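Local coordinates for protein tannase (Lactobacillus plantarum, PDB 3WA7) that probably hydrolyses the galloyl ester bonds of tannins, as a tannase (EC 3.1.1.20) of the alpha/beta-hydrolase fold, at residues P72-V75 with G81-D84; A347-D352 with A373-R378; Q271-L274 with T280-T283. All blocks are in the same frame, centred on the assembly; numbering follows the deposited sequence. Where two conformers were deposited one is given.

Contact 1: P72-V75 with G81-D84; sequences PNTV and GPAD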
loop_
_atom_site.group_PDB
_atom_site.type_symbol
_atom_site.label_atom_id
_atom_site.label_comp_id
_atom_site.label_asym_id
_atom_site.label_seq_id
_atom_site.Cartn_x
_atom_site.Cartn_y
_atom_site.Cartn_z
ATOM N N PRO A 72 6.515 -8.769 3.562
ATOM C CA PRO A 72 6.597 -7.616 2.667
ATOM C C PRO A 72 6.333 -8.035 1.231
ATOM O O PRO A 72 6.529 -9.195 0.871
ATOM C CB PRO A 72 8.028 -7.149 2.862
ATOM C CG PRO A 72 8.767 -8.463 2.959
ATOM C CD PRO A 72 7.862 -9.299 3.860
ATOM N N ASN A 73 5.873 -7.099 0.412
ATOM C CA ASN A 73 5.650 -7.407 -0.992
ATOM C C ASN A 73 6.332 -6.331 -1.826
ATOM O O ASN A 73 6.572 -5.219 -1.354
ATOM C CB ASN A 73 4.152 -7.500 -1.315
ATOM C CG ASN A 73 3.467 -6.150 -1.338
ATOM O OD1 ASN A 73 3.705 -5.335 -2.229
ATOM N ND2 ASN A 73 2.609 -5.906 -0.354
ATOM N N THR A 74 6.653 -6.664 -3.070
ATOM C CA THR A 74 7.338 -5.725 -3.942
ATOM C C THR A 74 6.423 -5.150 -5.016
ATOM O O THR A 74 6.888 -4.676 -6.051
ATOM C CB THR A 74 8.525 -6.410 -4.623
ATOM O OG1 THR A 74 8.056 -7.545 -5.362
ATOM C CG2 THR A 74 9.530 -6.875 -3.583
ATOM N N VAL A 75 5.122 -5.178 -4.759
ATOM C CA VAL A 75 4.163 -4.662 -5.722
ATOM C C VAL A 75 4.172 -3.146 -5.818
ATOM O O VAL A 75 4.155 -2.438 -4.807
ATOM C CB VAL A 75 2.724 -5.125 -5.394
ATOM C CG1 VAL A 75 1.726 -4.467 -6.346
ATOM C CG2 VAL A 75 2.630 -6.637 -5.508
ATOM N N GLY A 81 4.885 -8.373 -8.460
ATOM C CA GLY A 81 5.888 -8.111 -7.440
ATOM C C GLY A 81 6.630 -9.402 -7.142
ATOM O O GLY A 81 6.110 -10.269 -6.441
ATOM N N PRO A 82 7.852 -9.561 -7.667
ATOM C CA PRO A 82 8.631 -10.781 -7.432
ATOM C C PRO A 82 8.996 -11.016 -5.970
ATOM O O PRO A 82 9.078 -10.073 -5.182
ATOM C CB PRO A 82 9.860 -10.578 -8.318
ATOM C CG PRO A 82 10.030 -9.097 -8.330
ATOM C CD PRO A 82 8.607 -8.608 -8.497
ATOM N N ALA A 83 9.196 -12.285 -5.615
ATOM C CA ALA A 83 9.568 -12.652 -4.249
ATOM C C ALA A 83 10.883 -11.952 -3.921
ATOM O O ALA A 83 11.850 -12.051 -4.677
ATOM C CB ALA A 83 9.731 -14.170 -4.140
ATOM N N ASP A 84 10.920 -11.255 -2.789
ATOM C CA ASP A 84 12.110 -10.509 -2.389
ATOM C C ASP A 84 13.176 -11.379 -1.724
ATOM O O ASP A 84 12.937 -12.542 -1.399
ATOM C CB ASP A 84 11.717 -9.369 -1.442
ATOM C CG ASP A 84 12.518 -8.099 -1.691
ATOM O OD1 ASP A 84 13.563 -8.166 -2.373
ATOM O OD2 ASP A 84 12.107 -7.029 -1.196
HETATM O O HOH W 1 8.209 -10.162 -1.806
HETATM O O HOH W 2 5.746 -9.243 -3.783
#
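T74 meets three flat groups of G81-D84, and its side chain stands differently to each. Its OG1 lies over one face of the G81-P82 peptide, 2.9 Å from G81 C. It lies instead in the plane of the P82 carbonyl group, where it donates a hydrogen bond along a lone pair of P82 O (2.7 Å, C=O...OG1 angle 130°). The D84 carboxylate has one face approached by the methyl CG2 of T74, 3.5 Å from OD2. These pieces belong to the loop leaving strand 69-72 of the alpha/beta-hydrolase sheet, and the contact closes that loop back on its own start. N73 forms an Asx turn: its OD1 accepts from V75 N at 2.9 Å, in the carbonyl plane. The hydroxyl of T74 reaches both backbone groups because chi1 of 58° sets OG1 between the backbone N and the carbonyl carbon, leaving CG2 beside the N and directed to D84. The carboxylate is itself fixed elsewhere, OD2 by the backbone N of N94 and OD1 by T93 OG1. N73 ND2 donates to G165 O and V75 packs on A164, tying the turn to the probable nucleophile elbow. In many alpha/beta-hydrolases this loop supplies part of the oxyanion hole; the position here is consistent with that. Two waters lie between the backbones. One accepts from D84 N at 3.1 Å and makes at most a weak bond to P72 O; the other accepts from T74 N at 2.8 Å and can donate to G81 O (2.9 Å), where other acceptors compete.

Contact 2: A347-D352 with A373-R378; sequences AFDQLD and ALAQTR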
loop_
_atom_site.group_PDB
_atom_site.type_symbol
_atom_site.label_atom_id
_atom_site.label_comp_id
_atom_site.label_asym_id
_atom_site.label_seq_id
_atom_site.Cartn_x
_atom_site.Cartn_y
_atom_site.Cartn_z
ATOM N N ALA A 347 -7.275 11.432 -12.569
ATOM C CA ALA A 347 -5.951 10.934 -12.204
ATOM C C ALA A 347 -5.830 9.412 -12.185
ATOM O O ALA A 347 -4.737 8.874 -12.383
ATOM C CB ALA A 347 -5.540 11.500 -10.838
ATOM N N PHE A 348 -6.941 8.720 -11.951
ATOM C CA PHE A 348 -6.922 7.263 -11.882
ATOM C C PHE A 348 -7.747 6.581 -12.969
ATOM O O PHE A 348 -7.242 5.712 -13.678
ATOM C CB PHE A 348 -7.385 6.802 -10.495
ATOM C CG PHE A 348 -6.499 7.291 -9.378
ATOM C CD1 PHE A 348 -6.587 8.604 -8.926
ATOM C CD2 PHE A 348 -5.526 6.458 -8.830
ATOM C CE1 PHE A 348 -5.715 9.087 -7.946
ATOM C CE2 PHE A 348 -4.648 6.929 -7.851
ATOM C CZ PHE A 348 -4.743 8.247 -7.409
ATOM N N ASP A 349 -9.011 6.961 -13.104
ATOM C CA ASP A 349 -9.833 6.349 -14.137
ATOM C C ASP A 349 -9.769 7.205 -15.398
ATOM O O ASP A 349 -10.653 8.026 -15.654
ATOM C CB ASP A 349 -11.282 6.202 -13.667
ATOM C CG ASP A 349 -12.078 5.247 -14.541
ATOM O OD1 ASP A 349 -11.602 4.926 -15.649
ATOM O OD2 ASP A 349 -13.172 4.820 -14.125
ATOM N N GLN A 350 -8.706 7.020 -16.178
ATOM C CA GLN A 350 -8.531 7.784 -17.409
ATOM C C GLN A 350 -9.632 7.478 -18.416
ATOM O O GLN A 350 -10.058 6.331 -18.554
ATOM C CB GLN A 350 -7.154 7.500 -18.010
ATOM C CG GLN A 350 -6.049 8.384 -17.467
ATOM C CD GLN A 350 -6.057 9.757 -18.108
ATOM O OE1 GLN A 350 -5.854 9.888 -19.315
ATOM N NE2 GLN A 350 -6.295 10.788 -17.305
ATOM N N LEU A 351 -10.092 8.510 -19.118
ATOM C CA LEU A 351 -11.165 8.334 -20.084
ATOM C C LEU A 351 -10.782 7.410 -21.231
ATOM O O LEU A 351 -11.653 6.784 -21.842
ATOM C CB LEU A 351 -11.612 9.690 -20.636
ATOM C CG LEU A 351 -12.050 10.717 -19.587
ATOM C CD1 LEU A 351 -12.626 11.940 -20.294
ATOM C CD2 LEU A 351 -13.085 10.108 -18.651
ATOM N N ASP A 352 -9.487 7.325 -21.521
ATOM C CA ASP A 352 -9.016 6.465 -22.602
ATOM C C ASP A 352 -8.475 5.120 -22.118
ATOM O O ASP A 352 -7.860 4.386 -22.892
ATOM C CB ASP A 352 -7.946 7.180 -23.440
ATOM C CG ASP A 352 -6.750 7.627 -22.620
ATOM O OD1 ASP A 352 -6.626 7.217 -21.446
ATOM O OD2 ASP A 352 -5.918 8.389 -23.161
ATOM N N ALA A 373 -18.512 5.566 -12.577
ATOM C CA ALA A 373 -19.586 5.900 -13.503
ATOM C C ALA A 373 -19.193 7.090 -14.378
ATOM O O ALA A 373 -19.493 7.124 -15.572
ATOM C CB ALA A 373 -20.863 6.217 -12.724
ATOM N N LEU A 374 -18.510 8.059 -13.782
ATOM C CA LEU A 374 -18.087 9.253 -14.506
ATOM C C LEU A 374 -17.243 8.948 -15.744
ATOM O O LEU A 374 -17.542 9.424 -16.843
ATOM C CB LEU A 374 -17.290 10.171 -13.582
ATOM C CG LEU A 374 -16.720 11.412 -14.266
ATOM C CD1 LEU A 374 -17.820 12.437 -14.452
ATOM C CD2 LEU A 374 -15.597 11.985 -13.430
ATOM N N ALA A 375 -16.183 8.164 -15.566
ATOM C CA ALA A 375 -15.297 7.830 -16.676
ATOM C C ALA A 375 -15.939 6.901 -17.702
ATOM O O ALA A 375 -15.588 6.939 -18.880
ATOM C CB ALA A 375 -14.001 7.220 -16.150
ATOM N N GLN A 376 -16.873 6.065 -17.260
ATOM C CA GLN A 376 -17.556 5.159 -18.176
ATOM C C GLN A 376 -18.439 6.013 -19.074
ATOM O O GLN A 376 -18.447 5.864 -20.296
ATOM C CB GLN A 376 -18.419 4.163 -17.399
ATOM C CG GLN A 376 -19.232 3.195 -18.266
ATOM C CD GLN A 376 -18.370 2.387 -19.226
ATOM O OE1 GLN A 376 -17.220 2.066 -18.927
ATOM N NE2 GLN A 376 -18.934 2.040 -20.381
ATOM N N THR A 377 -19.171 6.925 -18.448
ATOM C CA THR A 377 -20.070 7.813 -19.168
ATOM C C THR A 377 -19.329 8.692 -20.167
ATOM O O THR A 377 -19.796 8.900 -21.287
ATOM C CB THR A 377 -20.849 8.714 -18.188
ATOM O OG1 THR A 377 -21.653 7.896 -17.329
ATOM C CG2 THR A 377 -21.747 9.686 -18.945
ATOM N N ARG A 378 -18.165 9.195 -19.765
ATOM C CA ARG A 378 -17.373 10.076 -20.618
ATOM C C ARG A 378 -16.195 9.396 -21.301
ATOM O O ARG A 378 -15.261 10.065 -21.745
ATOM C CB ARG A 378 -16.870 11.260 -19.795
ATOM C CG ARG A 378 -17.993 12.089 -19.212
ATOM C CD ARG A 378 -17.484 13.124 -18.232
ATOM N NE ARG A 378 -18.573 13.958 -17.730
ATOM C CZ ARG A 378 -19.634 13.496 -17.076
ATOM N NH1 ARG A 378 -19.758 12.197 -16.835
ATOM N NH2 ARG A 378 -20.576 14.333 -16.664
#
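In L351, chi1 of -56° puts CG beside the backbone N, and a nearly straight chi2 of -173° carries the branched end to A375 on helix 373-377 and to R378 just beyond its end. CD2 settles 3.7 Å from A375 CA and also borders R378, while CD1 lies 3.5 Å from R378 O. The pairing joins an irregular segment to the short helix, both within the long insertion between core strands 199-203 and 410-414, the region where alpha/beta-hydrolases often carry a lid. No hydrogen bond crosses between the segments; the join is one of van der Waals packing, part of it methyl against carbonyl oxygen, and the apolar pair is L351 CD2 with A375 CB (3.9 Å). D349, at the centre of an inverse gamma turn, sets its CB 3.8 Å from A375 CB. Its carboxylate is spent on other residues: OD2 accepts from T372 OG1 and F371 N, OD1 from H370 ND1, all just ahead of helix 373-377, and from N358 ND2 on helix 356-360; together they fix its rotation. A373 O takes two donors from opposite faces of its plane, T377 N and T377 OG1, each at 2.9 Å.

Contact 3: Q271-L274 with T280-T283; sequences QLQL and THLT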
loop_
_atom_site.group_PDB
_atom_site.type_symbol
_atom_site.label_atom_id
_atom_site.label_comp_id
_atom_site.label_asym_id
_atom_site.label_seq_id
_atom_site.Cartn_x
_atom_site.Cartn_y
_atom_site.Cartn_z
ATOM N N GLN A 271 -21.015 11.529 3.216
ATOM C CA GLN A 271 -21.765 10.299 3.450
ATOM C C GLN A 271 -20.973 9.205 4.159
ATOM O O GLN A 271 -21.549 8.214 4.602
ATOM C CB GLN A 271 -22.367 9.779 2.136
ATOM C CG GLN A 271 -21.374 9.419 1.050
ATOM C CD GLN A 271 -20.898 7.985 1.146
ATOM O OE1 GLN A 271 -21.704 7.050 1.170
ATOM N NE2 GLN A 271 -19.587 7.800 1.192
ATOM N N LEU A 272 -19.660 9.385 4.285
ATOM C CA LEU A 272 -18.830 8.399 4.981
ATOM C C LEU A 272 -19.101 8.467 6.480
ATOM O O LEU A 272 -18.864 7.508 7.213
ATOM C CB LEU A 272 -17.340 8.663 4.742
ATOM C CG LEU A 272 -16.754 8.316 3.370
ATOM C CD1 LEU A 272 -15.277 8.694 3.346
ATOM C CD2 LEU A 272 -16.924 6.828 3.093
ATOM N N GLN A 273 -19.591 9.617 6.928
ATOM C CA GLN A 273 -19.884 9.821 8.335
ATOM C C GLN A 273 -18.649 9.623 9.209
ATOM O O GLN A 273 -18.727 8.990 10.262
ATOM C CB GLN A 273 -20.995 8.867 8.794
ATOM C CG GLN A 273 -22.317 9.052 8.064
ATOM C CD GLN A 273 -22.810 10.483 8.109
ATOM O OE1 GLN A 273 -22.881 11.093 9.176
ATOM N NE2 GLN A 273 -23.158 11.027 6.948
ATOM N N LEU A 274 -17.508 10.146 8.764
ATOM C CA LEU A 274 -16.285 10.048 9.553
ATOM C C LEU A 274 -16.566 10.906 10.775
ATOM O O LEU A 274 -17.218 11.940 10.663
ATOM C CB LEU A 274 -15.089 10.617 8.788
ATOM C CG LEU A 274 -14.712 9.949 7.465
ATOM C CD1 LEU A 274 -13.505 10.661 6.869
ATOM C CD2 LEU A 274 -14.403 8.478 7.697
ATOM N N THR A 280 -18.624 13.876 16.577
ATOM C CA THR A 280 -18.960 14.923 15.616
ATOM C C THR A 280 -18.642 14.445 14.200
ATOM O O THR A 280 -17.583 13.880 13.962
ATOM C CB THR A 280 -18.151 16.203 15.886
ATOM O OG1 THR A 280 -18.441 16.689 17.204
ATOM C CG2 THR A 280 -18.499 17.265 14.875
ATOM N N HIS A 281 -19.556 14.683 13.262
ATOM C CA HIS A 281 -19.351 14.262 11.879
ATOM C C HIS A 281 -18.505 15.253 11.083
ATOM O O HIS A 281 -18.794 16.451 11.058
ATOM C CB HIS A 281 -20.702 14.078 11.180
ATOM C CG HIS A 281 -21.537 12.980 11.759
ATOM N ND1 HIS A 281 -22.859 12.788 11.414
ATOM C CD2 HIS A 281 -21.236 12.004 12.649
ATOM C CE1 HIS A 281 -23.334 11.743 12.066
ATOM N NE2 HIS A 281 -22.371 11.248 12.822
ATOM N N LEU A 282 -17.457 14.751 10.437
ATOM C CA LEU A 282 -16.582 15.595 9.627
ATOM C C LEU A 282 -17.234 15.794 8.267
ATOM O O LEU A 282 -17.755 14.844 7.677
ATOM C CB LEU A 282 -15.211 14.936 9.449
ATOM C CG LEU A 282 -14.391 14.763 10.729
ATOM C CD1 LEU A 282 -13.089 14.045 10.405
ATOM C CD2 LEU A 282 -14.108 16.127 11.346
ATOM N N THR A 283 -17.197 17.024 7.761
ATOM C CA THR A 283 -17.829 17.318 6.479
ATOM C C THR A 283 -17.082 18.329 5.618
ATOM O O THR A 283 -16.071 18.910 6.024
ATOM C CB THR A 283 -19.255 17.886 6.683
ATOM O OG1 THR A 283 -19.169 19.111 7.420
ATOM C CG2 THR A 283 -20.137 16.905 7.447
HETATM O O HOH W 3 -17.425 12.284 6.904
#
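T280 comes close to L274 only through its backbone, with the two carbonyl oxygens 3.8 Å apart and the threonine CB directed away. H281 follows and makes two separate approaches. Its CA-H points at L274 O (CA...O 3.4 Å), a weak CH...O contact, while its imidazole ring receives Q273 OE1 over one face. That oxygen is 2.8 Å from ND1 and 3.0 Å from CE1, but it stands above the ring, at too poor an angle for a hydrogen bond. The amide and ring planes are turned 81° against each other. Q273 gets there because a bend at chi2 (-54°) folds its amide back toward the histidine. Q273 is also where the chain leaves helix 252-271, with a positive phi, so the contact belongs to the irregular link that leads on to helix 291-309, in the insertion between core strands 199-203 and 410-414 of the alpha/beta-hydrolase fold. L282 provides the one direct hydrogen bond: its N donates to L274 O at 2.8 Å and an almost straight 170°. The reverse exchange, L274 N with L282 O, runs through a water that accepts from the first at 2.8 Å and can donate to the second (2.7 Å), where other acceptors compete. Their side chains meet loosely, L274 CB lying 4.3 Å from L282 CD1, and both also pack on I432 of helix 425-436. T283 lies between two helices: its N donates to S291 OG of helix 291-309, and its side chain rests on N270 of helix 252-271.

Contact 1 lies in the loop that follows core strand 69-72, contacts 2 and 3 in the insertion between strands 199-203 and 410-414. Contact 1 is buried, its centre about 12 Å from the chain's centre, whereas contacts 2 and 3 lie about 23 and 24 Å out. Contact 1 is also the one tied to the likely catalytic centre: the side chain of V75 touches the probable nucleophile elbow and lies near the putative S163-H451-D419 triad. Its centre is about 36 Å from that of contact 3 and about 29 Å from that of contact 2. Contacts 2 and 3 meet helix 252-271 at different places: L374 and R378 pack on L257 near its start, and Q273 follows its C-terminal end.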